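Local coordinates for Lactamase_B domain-containing protein (Pontibacter korlensis, PDB 6XFR), which probably hydrolyses the amide bond of beta-lactam antibiotics, as a zinc-dependent metallo-beta-lactamase of subclass B1, at residues Glu133-Gly138 with Gln186-Arg191; Gly139-Asp144 with Lys179-Ala184; Cys160-Leu165 with Gln208-His213. All blocks are in the same frame, centred on the assembly; numbering follows the deposited sequence.

The three contacts are linked through helix 181-191 and its surroundings. Contacts 1 and 2 share that helix directly and follow one continuous run of chain, 133-144, from the end of a strand into a zinc-binding loop. Contact 3 belongs to the loop after strand 155-159 and to helix 209-217, and touches both others through Leu161. Contacts 1 and 2 are both partly buried. Contact 1 has an exposed arginine laid flat on a tyrosine ring and a second reaching, less certainly, a loop carbonyl; in contact 2 glycine backbone covers a tryptophan face beside the histidine of one zinc site. Contact 3 is buried and mostly aliphatic, in the loop that begins at the cysteine of the other zinc site.

Contact 1 (Glu133-Gly138 with Gln186-Arg191); sequences EVYFPG and QRLQQR
Pro137 and Arg187 bring the two backbones closest, their CA atoms 5.9 Å apart, just beyond the point where strand 133-135 ends. The strand itself stands off from helix 186-191, the axes of these short segments passing 12.2 Å from each other and running roughly antiparallel at 149°. Long side chains are therefore needed to fill the gap beside the strand, and Tyr135 and Arg191 do so. Arg191 reaches out fully extended, its CG anti to the backbone N (chi1 -178°), and lays its end over one face of the phenol. Its CD sits above the middle of the Tyr135 ring, 3.5 Å from the centroid. Farther along, the guanidinium lies flat on the ring with planes only 6° apart, CZ 4.0 Å from the centroid and displaced toward CD1 and CE1. The pair thus joins a CH-pi contact to an off-centre cation-pi stack. Such a pairing suits an exposed position, because the charged group can cover the ring while remaining near solvent. Glu133 OE1 lies 5.3 Å from Arg191 NE, not in contact, though its charge probably adds a weak attraction.

At the ring's edge lies Leu188 CD2, which also rests 4.0 Å from Pro137 CB and makes an apolar contact with both residues. Arg187 runs past the tyrosine hydroxyl toward the turn, where NH1 donates to Pro137 O at 3.0 Å, a doubtful bond because Arg187 CD crowds that oxygen in the model. At the backbone angles of Gly138 a CB would press on the carbonyl O of Pro137, which calls for glycine.

Behind the contact, strand 130-135 is hydrogen-bonded between strands 123-127 and 147-150, and Val147 of the latter touches both Tyr135 and Leu188, seating helix 181-191 against this sheet.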
loop_
_atom_site.group_PDB
_atom_site.type_symbol
_atom_site.label_atom_id
_atom_site.label_comp_id
_atom_site.label_asym_id
_atom_site.label_seq_id
_atom_site.Cartn_x
_atom_site.Cartn_y
_atom_site.Cartn_z
ATOM N N GLU B 133 -19.899 -5.108 0.584
ATOM C CA GLU B 133 -20.868 -4.389 -0.223
ATOM C C GLU B 133 -20.386 -4.438 -1.653
ATOM O O GLU B 133 -19.187 -4.324 -1.910
ATOM C CB GLU B 133 -21.006 -2.952 0.239
ATOM C CG GLU B 133 -21.453 -2.882 1.685
ATOM C CD GLU B 133 -21.501 -1.465 2.257
ATOM O OE1 GLU B 133 -21.059 -0.512 1.569
ATOM O OE2 GLU B 133 -22.001 -1.309 3.399
ATOM N N VAL B 134 -21.287 -4.702 -2.580
ATOM C CA VAL B 134 -20.939 -4.618 -3.984
ATOM C C VAL B 134 -21.776 -3.500 -4.578
ATOM O O VAL B 134 -22.937 -3.325 -4.204
ATOM C CB VAL B 134 -21.115 -5.971 -4.694
ATOM C CG1 VAL B 134 -20.435 -5.950 -6.066
ATOM C CG2 VAL B 134 -20.459 -7.026 -3.854
ATOM N N TYR B 135 -21.169 -2.675 -5.418
ATOM C CA TYR B 135 -21.868 -1.471 -5.855
ATOM C C TYR B 135 -21.533 -1.137 -7.302
ATOM O O TYR B 135 -20.407 -1.367 -7.763
ATOM C CB TYR B 135 -21.535 -0.278 -4.956
ATOM C CG TYR B 135 -22.121 1.050 -5.426
ATOM C CD1 TYR B 135 -23.475 1.317 -5.319
ATOM C CD2 TYR B 135 -21.316 2.023 -5.965
ATOM C CE1 TYR B 135 -24.006 2.523 -5.728
ATOM C CE2 TYR B 135 -21.829 3.220 -6.368
ATOM C CZ TYR B 135 -23.178 3.476 -6.248
ATOM O OH TYR B 135 -23.667 4.704 -6.672
ATOM N N PHE B 136 -22.543 -0.640 -8.013
ATOM C CA PHE B 136 -22.412 -0.252 -9.412
ATOM C C PHE B 136 -22.475 1.254 -9.502
ATOM O O PHE B 136 -23.557 1.820 -9.301
ATOM C CB PHE B 136 -23.518 -0.870 -10.276
ATOM C CG PHE B 136 -23.425 -0.479 -11.726
ATOM C CD1 PHE B 136 -22.340 -0.900 -12.501
ATOM C CD2 PHE B 136 -24.402 0.349 -12.310
ATOM C CE1 PHE B 136 -22.252 -0.521 -13.831
ATOM C CE2 PHE B 136 -24.320 0.734 -13.630
ATOM C CZ PHE B 136 -23.257 0.301 -14.401
ATOM N N PRO B 137 -21.365 1.946 -9.752
ATOM C CA PRO B 137 -21.387 3.415 -9.855
ATOM C C PRO B 137 -21.650 3.941 -11.254
ATOM O O PRO B 137 -21.782 5.157 -11.424
ATOM C CB PRO B 137 -19.983 3.800 -9.388
ATOM C CG PRO B 137 -19.126 2.644 -9.790
ATOM C CD PRO B 137 -19.987 1.408 -9.694
ATOM N N GLY B 138 -21.728 3.065 -12.245
ATOM C CA GLY B 138 -21.870 3.459 -13.631
ATOM C C GLY B 138 -20.729 2.941 -14.494
ATOM O O GLY B 138 -19.709 2.444 -14.011
ATOM N N GLN B 186 -17.084 10.155 -9.148
ATOM C CA GLN B 186 -17.708 11.049 -8.184
ATOM C C GLN B 186 -18.767 10.334 -7.362
ATOM O O GLN B 186 -18.978 10.667 -6.196
ATOM C CB GLN B 186 -18.285 12.245 -8.924
ATOM C CG GLN B 186 -17.215 12.946 -9.725
ATOM C CD GLN B 186 -17.729 14.100 -10.549
ATOM O OE1 GLN B 186 -18.523 13.921 -11.463
ATOM N NE2 GLN B 186 -17.290 15.298 -10.217
ATOM N N ARG B 187 -19.420 9.332 -7.933
ATOM C CA ARG B 187 -20.286 8.500 -7.119
ATOM C C ARG B 187 -19.466 7.789 -6.044
ATOM O O ARG B 187 -19.801 7.844 -4.851
ATOM C CB ARG B 187 -21.019 7.506 -8.017
ATOM C CG ARG B 187 -22.373 7.968 -8.504
ATOM C CD ARG B 187 -22.850 7.218 -9.759
ATOM N NE ARG B 187 -23.809 8.008 -10.550
ATOM C CZ ARG B 187 -23.769 8.207 -11.879
ATOM N NH1 ARG B 187 -22.820 7.682 -12.654
ATOM N NH2 ARG B 187 -24.702 8.954 -12.447
ATOM N N LEU B 188 -18.314 7.233 -6.417
ATOM C CA LEU B 188 -17.476 6.601 -5.406
ATOM C C LEU B 188 -17.057 7.601 -4.334
ATOM O O LEU B 188 -17.128 7.306 -3.131
ATOM C CB LEU B 188 -16.252 5.996 -6.068
ATOM C CG LEU B 188 -16.521 4.861 -7.041
ATOM C CD1 LEU B 188 -15.185 4.303 -7.496
ATOM C CD2 LEU B 188 -17.363 3.802 -6.385
ATOM N N GLN B 189 -16.630 8.801 -4.742
ATOM C CA GLN B 189 -16.233 9.790 -3.748
ATOM C C GLN B 189 -17.388 10.162 -2.836
ATOM O O GLN B 189 -17.166 10.455 -1.661
ATOM C CB GLN B 189 -15.693 11.046 -4.398
ATOM C CG GLN B 189 -14.386 10.899 -5.106
ATOM C CD GLN B 189 -14.095 12.158 -5.858
ATOM O OE1 GLN B 189 -15.026 12.748 -6.420
ATOM N NE2 GLN B 189 -12.822 12.613 -5.866
ATOM N N GLN B 190 -18.627 10.148 -3.331
ATOM C CA GLN B 190 -19.713 10.567 -2.460
ATOM C C GLN B 190 -20.258 9.436 -1.599
ATOM O O GLN B 190 -20.760 9.702 -0.500
ATOM C CB GLN B 190 -20.857 11.175 -3.301
ATOM C CG GLN B 190 -21.374 12.524 -2.751
ATOM C CD GLN B 190 -20.272 13.606 -2.666
ATOM O OE1 GLN B 190 -19.594 13.919 -3.657
ATOM N NE2 GLN B 190 -20.075 14.152 -1.464
ATOM N N ARG B 191 -20.043 8.183 -1.999
ATOM C CA ARG B 191 -20.573 7.041 -1.269
ATOM C C ARG B 191 -19.629 6.483 -0.212
ATOM O O ARG B 191 -20.102 5.903 0.773
ATOM C CB ARG B 191 -20.950 5.951 -2.265
ATOM C CG ARG B 191 -21.550 4.728 -1.671
ATOM C CD ARG B 191 -21.953 3.760 -2.744
ATOM N NE ARG B 191 -22.846 2.744 -2.209
ATOM C CZ ARG B 191 -24.171 2.848 -2.171
ATOM N NH1 ARG B 191 -24.792 3.928 -2.652
ATOM N NH2 ARG B 191 -24.873 1.867 -1.643
#

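Contact 2 (Gly139-Asp144 with Lys179-Ala184); sequences GGHTAD and KSWPLA. With ZN (zinc ion), chain N.
One face of the Trp181 indole is covered by the backbone of Gly140 and His141. Gly140 CA makes a CH-pi contact with the five-membered ring, 3.9 Å from its centroid and 24° off the normal, while His141 N lies 3.6 Å above the indole plane near the middle of the ring system. Gly140 suits this place because, having no side chain, it lets the main chain settle directly on the aromatic surface. The benzene end of the indole touches His141 at the root of its side chain, CB lying 4.0 Å from Trp181 CZ2, with Trp181 CH2 merely nearby at the imidazole edge. On the pyrrole side of the indole, NE1 donates to Leu161 O, which helps to fix the rotation of the ring.

In the metallo-beta-lactamase fold this loop supplies the third histidine of the three-histidine zinc site. With CG anti to the backbone N (chi1 168°), the imidazole is carried away from the tryptophan, and NE2 binds the zinc at 1.9 Å; His78 and His80 complete the protein ligands.

Ser180, just ahead of Trp181, joins the loop to segment 179-184. Its OG donates to Gly139 O over 2.8 Å, in the carbonyl plane and on a lone pair, at a C=O...O angle of 134°. A small hydroxyl side chain fits so close to the backbone. Farther along the loop, Thr142 OG1 donates to Asp144 OD1 at 2.7 Å, approaching from above the carboxylate plane, while Asp144 OD2 is hydrogen-bonded to Thr103 and the Thr142 side chain packs against His78 and His80.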
loop_
_atom_site.group_PDB
_atom_site.type_symbol
_atom_site.label_atom_id
_atom_site.label_comp_id
_atom_site.label_asym_id
_atom_site.label_seq_id
_atom_site.Cartn_x
_atom_site.Cartn_y
_atom_site.Cartn_z
ATOM N N GLY B 139 -20.951 3.038 -15.804
ATOM C CA GLY B 139 -19.927 2.634 -16.743
ATOM C C GLY B 139 -18.726 3.568 -16.677
ATOM O O GLY B 139 -18.860 4.790 -16.562
ATOM N N GLY B 140 -17.541 2.978 -16.789
ATOM C CA GLY B 140 -16.311 3.729 -16.862
ATOM C C GLY B 140 -15.366 2.939 -17.732
ATOM O O GLY B 140 -15.435 3.017 -18.972
ATOM N N HIS B 141 -14.498 2.152 -17.084
ATOM C CA HIS B 141 -13.615 1.235 -17.807
ATOM C C HIS B 141 -14.403 0.246 -18.680
ATOM O O HIS B 141 -14.018 -0.039 -19.822
ATOM C CB HIS B 141 -12.744 0.508 -16.795
ATOM C CG HIS B 141 -11.983 -0.654 -17.347
ATOM N ND1 HIS B 141 -10.845 -0.506 -18.109
ATOM C CD2 HIS B 141 -12.179 -1.988 -17.221
ATOM C CE1 HIS B 141 -10.373 -1.693 -18.429
ATOM N NE2 HIS B 141 -11.166 -2.610 -17.903
ATOM N N THR B 142 -15.503 -0.286 -18.156
ATOM C CA THR B 142 -16.415 -1.105 -18.921
ATOM C C THR B 142 -17.829 -0.684 -18.558
ATOM O O THR B 142 -18.040 0.057 -17.595
ATOM C CB THR B 142 -16.228 -2.602 -18.650
ATOM O OG1 THR B 142 -16.352 -2.853 -17.247
ATOM C CG2 THR B 142 -14.892 -3.076 -19.157
ATOM N N ALA B 143 -18.808 -1.166 -19.338
ATOM C CA ALA B 143 -20.194 -0.829 -19.054
ATOM C C ALA B 143 -20.663 -1.435 -17.736
ATOM O O ALA B 143 -21.656 -0.975 -17.170
ATOM C CB ALA B 143 -21.078 -1.299 -20.198
ATOM N N ASP B 144 -19.955 -2.432 -17.222
ATOM C CA ASP B 144 -20.447 -3.226 -16.109
ATOM C C ASP B 144 -19.579 -3.173 -14.847
ATOM O O ASP B 144 -19.925 -3.833 -13.862
ATOM C CB ASP B 144 -20.594 -4.696 -16.555
ATOM C CG ASP B 144 -19.220 -5.361 -16.853
ATOM O OD1 ASP B 144 -18.351 -4.719 -17.524
ATOM O OD2 ASP B 144 -19.010 -6.510 -16.389
ATOM N N LYS B 179 -17.347 9.056 -21.284
ATOM C CA LYS B 179 -18.302 10.079 -20.905
ATOM C C LYS B 179 -18.899 9.809 -19.529
ATOM O O LYS B 179 -19.222 10.756 -18.805
ATOM C CB LYS B 179 -19.389 10.158 -21.980
ATOM C CG LYS B 179 -19.879 11.556 -22.281
ATOM C CD LYS B 179 -21.022 11.874 -21.333
ATOM C CE LYS B 179 -21.833 13.040 -21.822
ATOM N NZ LYS B 179 -20.903 14.157 -22.132
ATOM N N SER B 180 -19.024 8.534 -19.141
ATOM C CA SER B 180 -19.622 8.176 -17.859
ATOM C C SER B 180 -18.607 8.035 -16.741
ATOM O O SER B 180 -18.935 8.325 -15.588
ATOM C CB SER B 180 -20.423 6.877 -17.990
ATOM O OG SER B 180 -21.034 6.524 -16.754
ATOM N N TRP B 181 -17.392 7.582 -17.062
ATOM C CA TRP B 181 -16.319 7.382 -16.081
ATOM C C TRP B 181 -16.202 8.507 -15.055
ATOM O O TRP B 181 -16.137 8.204 -13.857
ATOM C CB TRP B 181 -15.004 7.234 -16.857
ATOM C CG TRP B 181 -13.976 6.363 -16.205
ATOM C CD1 TRP B 181 -13.809 6.131 -14.868
ATOM C CD2 TRP B 181 -12.974 5.602 -16.874
ATOM N NE1 TRP B 181 -12.770 5.273 -14.670
ATOM C CE2 TRP B 181 -12.235 4.936 -15.888
ATOM C CE3 TRP B 181 -12.631 5.418 -18.218
ATOM C CZ2 TRP B 181 -11.171 4.084 -16.202
ATOM C CZ3 TRP B 181 -11.592 4.584 -18.528
ATOM C CH2 TRP B 181 -10.868 3.920 -17.524
ATOM N N PRO B 182 -16.222 9.790 -15.446
ATOM C CA PRO B 182 -16.107 10.872 -14.444
ATOM C C PRO B 182 -17.207 10.872 -13.397
ATOM O O PRO B 182 -16.936 11.126 -12.219
ATOM C CB PRO B 182 -16.178 12.139 -15.305
ATOM C CG PRO B 182 -15.836 11.695 -16.674
ATOM C CD PRO B 182 -16.312 10.308 -16.826
ATOM N N LEU B 183 -18.451 10.628 -13.795
ATOM C CA LEU B 183 -19.533 10.586 -12.823
ATOM C C LEU B 183 -19.458 9.324 -11.964
ATOM O O LEU B 183 -19.843 9.344 -10.790
ATOM C CB LEU B 183 -20.873 10.703 -13.565
ATOM C CG LEU B 183 -20.873 11.918 -14.510
ATOM C CD1 LEU B 183 -22.144 12.038 -15.318
ATOM C CD2 LEU B 183 -20.598 13.211 -13.733
ATOM N N ALA B 184 -18.946 8.225 -12.508
ATOM C CA ALA B 184 -18.786 7.032 -11.686
ATOM C C ALA B 184 -17.780 7.275 -10.568
ATOM O O ALA B 184 -17.998 6.848 -9.427
ATOM C CB ALA B 184 -18.369 5.843 -12.551
HETATM ZN ZN ZN N . -10.970 -4.514 -17.829
#

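Contact 3 (Cys160-Leu165 with Gln208-His213); sequences CLVKDL and QSLLSH. With ZN (zinc ion), chain O.
The loop that delivers Cys160 to the second zinc site of the B1 enzymes continues through Val162 and Leu165, which pack against Leu210 at the start of helix 209-217. Cys160 SG binds the zinc at 2.4 Å beside a water, Asp82 and His202, and takes no part in the packing against the helix.

Leu210 is the residue around which the loop bends. Val162 meets its base, CG1 lying 3.8 Å from Leu210 CB with the two side chains crossing at about a right angle. The other branch of the valine, CG2, turns to Leu211 CD2 at 4.0 Å, so a beta-branched residue serves two helix positions at once. Leu210 CD2 packs against Lys163 O and Asp164 CA, and its CD1 lies 3.8 Å from Leu165 CG. Leu165 then lies across the first turn of the helix: CG stands anti to the carbonyl carbon (chi1 -70°), and this torsion together with chi2 turns the branch toward the helix, CD2 touching Ser209 O and His213 CB. Ile13 of the second subunit also packs on Leu165.

The flat imidazole of His213 fits beside the loop carbonyls. Leu165 O stands 3.6 Å above one of its faces, offset toward the rim, and Asp164 O lies at the ring's edge; NE2 itself is hydrogen-bonded to Ala167 O. Within the helix, Ser209 O accepts from both His213 N and Ser212 OG, which reach it from the same face.

Strand 197-200 lies against this packing, Val198 touching both Val162 and Leu210, and helix 181-191 covers Leu211 through Ile185 and Gln189.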
loop_
_atom_site.group_PDB
_atom_site.type_symbol
_atom_site.label_atom_id
_atom_site.label_comp_id
_atom_site.label_asym_id
_atom_site.label_seq_id
_atom_site.Cartn_x
_atom_site.Cartn_y
_atom_site.Cartn_z
ATOM N N CYS B 160 -10.395 -1.872 -12.366
ATOM C CA CYS B 160 -9.851 -1.031 -13.416
ATOM C C CYS B 160 -10.625 0.281 -13.561
ATOM O O CYS B 160 -10.211 1.138 -14.353
ATOM C CB CYS B 160 -9.843 -1.800 -14.751
ATOM S SG CYS B 160 -9.343 -3.549 -14.611
ATOM N N LEU B 161 -11.658 0.502 -12.731
ATOM C CA LEU B 161 -12.355 1.788 -12.700
ATOM C C LEU B 161 -11.485 2.905 -12.118
ATOM O O LEU B 161 -11.660 4.079 -12.468
ATOM C CB LEU B 161 -13.644 1.651 -11.888
ATOM C CG LEU B 161 -14.688 2.783 -11.946
ATOM C CD1 LEU B 161 -15.086 3.117 -13.396
ATOM C CD2 LEU B 161 -15.929 2.426 -11.112
ATOM N N VAL B 162 -10.554 2.557 -11.229
ATOM C CA VAL B 162 -9.666 3.507 -10.562
ATOM C C VAL B 162 -8.254 3.309 -11.085
ATOM O O VAL B 162 -7.806 2.173 -11.262
ATOM C CB VAL B 162 -9.698 3.315 -9.034
ATOM C CG1 VAL B 162 -8.840 4.398 -8.354
ATOM C CG2 VAL B 162 -11.145 3.328 -8.514
ATOM N N LYS B 163 -7.534 4.402 -11.278
ATOM C CA LYS B 163 -6.140 4.325 -11.689
ATOM C C LYS B 163 -5.234 4.694 -10.517
ATOM O O LYS B 163 -5.646 5.385 -9.579
ATOM C CB LYS B 163 -5.882 5.242 -12.892
ATOM C CG LYS B 163 -6.538 4.757 -14.177
ATOM C CD LYS B 163 -5.544 4.625 -15.330
ATOM C CE LYS B 163 -4.899 3.253 -15.369
ATOM N NZ LYS B 163 -5.927 2.222 -15.658
ATOM N N ASP B 164 -4.001 4.182 -10.554
ATOM C CA ASP B 164 -3.020 4.494 -9.521
ATOM C C ASP B 164 -2.411 5.875 -9.775
ATOM O O ASP B 164 -2.513 6.446 -10.876
ATOM C CB ASP B 164 -1.910 3.424 -9.433
ATOM C CG ASP B 164 -0.931 3.443 -10.627
ATOM O OD1 ASP B 164 -1.184 2.724 -11.616
ATOM O OD2 ASP B 164 0.109 4.146 -10.589
ATOM N N LEU B 165 -1.784 6.420 -8.719
ATOM C CA LEU B 165 -1.323 7.813 -8.722
ATOM C C LEU B 165 -0.160 8.069 -9.682
ATOM O O LEU B 165 0.125 9.239 -9.995
ATOM C CB LEU B 165 -0.952 8.229 -7.301
ATOM C CG LEU B 165 -2.138 8.373 -6.349
ATOM C CD1 LEU B 165 -1.631 8.606 -4.960
ATOM C CD2 LEU B 165 -3.001 9.502 -6.797
ATOM N N GLN B 208 -7.639 8.114 -0.698
ATOM C CA GLN B 208 -8.693 8.579 -1.585
ATOM C C GLN B 208 -8.166 9.529 -2.659
ATOM O O GLN B 208 -8.958 9.999 -3.470
ATOM C CB GLN B 208 -9.784 9.242 -0.743
ATOM C CG GLN B 208 -9.365 10.607 -0.155
ATOM C CD GLN B 208 -8.441 10.504 1.064
ATOM O OE1 GLN B 208 -7.963 9.413 1.429
ATOM N NE2 GLN B 208 -8.197 11.645 1.708
ATOM N N SER B 209 -6.856 9.809 -2.672
ATOM C CA SER B 209 -6.189 10.523 -3.755
ATOM C C SER B 209 -6.290 9.777 -5.080
ATOM O O SER B 209 -6.165 10.395 -6.139
ATOM C CB SER B 209 -4.703 10.730 -3.419
ATOM O OG SER B 209 -4.446 11.802 -2.518
ATOM N N LEU B 210 -6.465 8.452 -5.052
ATOM C CA LEU B 210 -6.622 7.697 -6.293
ATOM C C LEU B 210 -7.921 8.058 -7.021
ATOM O O LEU B 210 -8.017 7.900 -8.249
ATOM C CB LEU B 210 -6.538 6.203 -5.990
ATOM C CG LEU B 210 -5.149 5.602 -6.122
ATOM C CD1 LEU B 210 -4.369 5.747 -4.829
ATOM C CD2 LEU B 210 -5.198 4.157 -6.540
ATOM N N LEU B 211 -8.949 8.493 -6.294
ATOM C CA LEU B 211 -10.169 8.918 -6.966
ATOM C C LEU B 211 -9.969 10.274 -7.617
ATOM O O LEU B 211 -10.241 10.447 -8.815
ATOM C CB LEU B 211 -11.341 8.967 -5.995
ATOM C CG LEU B 211 -11.479 7.673 -5.190
ATOM C CD1 LEU B 211 -12.514 7.852 -4.064
ATOM C CD2 LEU B 211 -11.824 6.491 -6.116
ATOM N N SER B 212 -9.442 11.242 -6.863
ATOM C CA SER B 212 -9.228 12.545 -7.483
ATOM C C SER B 212 -8.239 12.468 -8.647
ATOM O O SER B 212 -8.450 13.147 -9.657
ATOM C CB SER B 212 -8.779 13.581 -6.445
ATOM O OG SER B 212 -7.951 13.009 -5.469
ATOM N N HIS B 213 -7.199 11.616 -8.564
ATOM C CA HIS B 213 -6.252 11.500 -9.679
ATOM C C HIS B 213 -6.927 10.900 -10.908
ATOM O O HIS B 213 -6.645 11.304 -12.047
ATOM C CB HIS B 213 -5.014 10.679 -9.284
ATOM C CG HIS B 213 -4.071 10.401 -10.424
ATOM N ND1 HIS B 213 -3.361 11.393 -11.069
ATOM C CD2 HIS B 213 -3.712 9.236 -11.026
ATOM C CE1 HIS B 213 -2.627 10.859 -12.032
ATOM N NE2 HIS B 213 -2.809 9.550 -12.019
HETATM ZN ZN ZN O . -7.706 -4.007 -16.238
HETATM O O HOH W 1 -7.241 -2.029 -17.337
#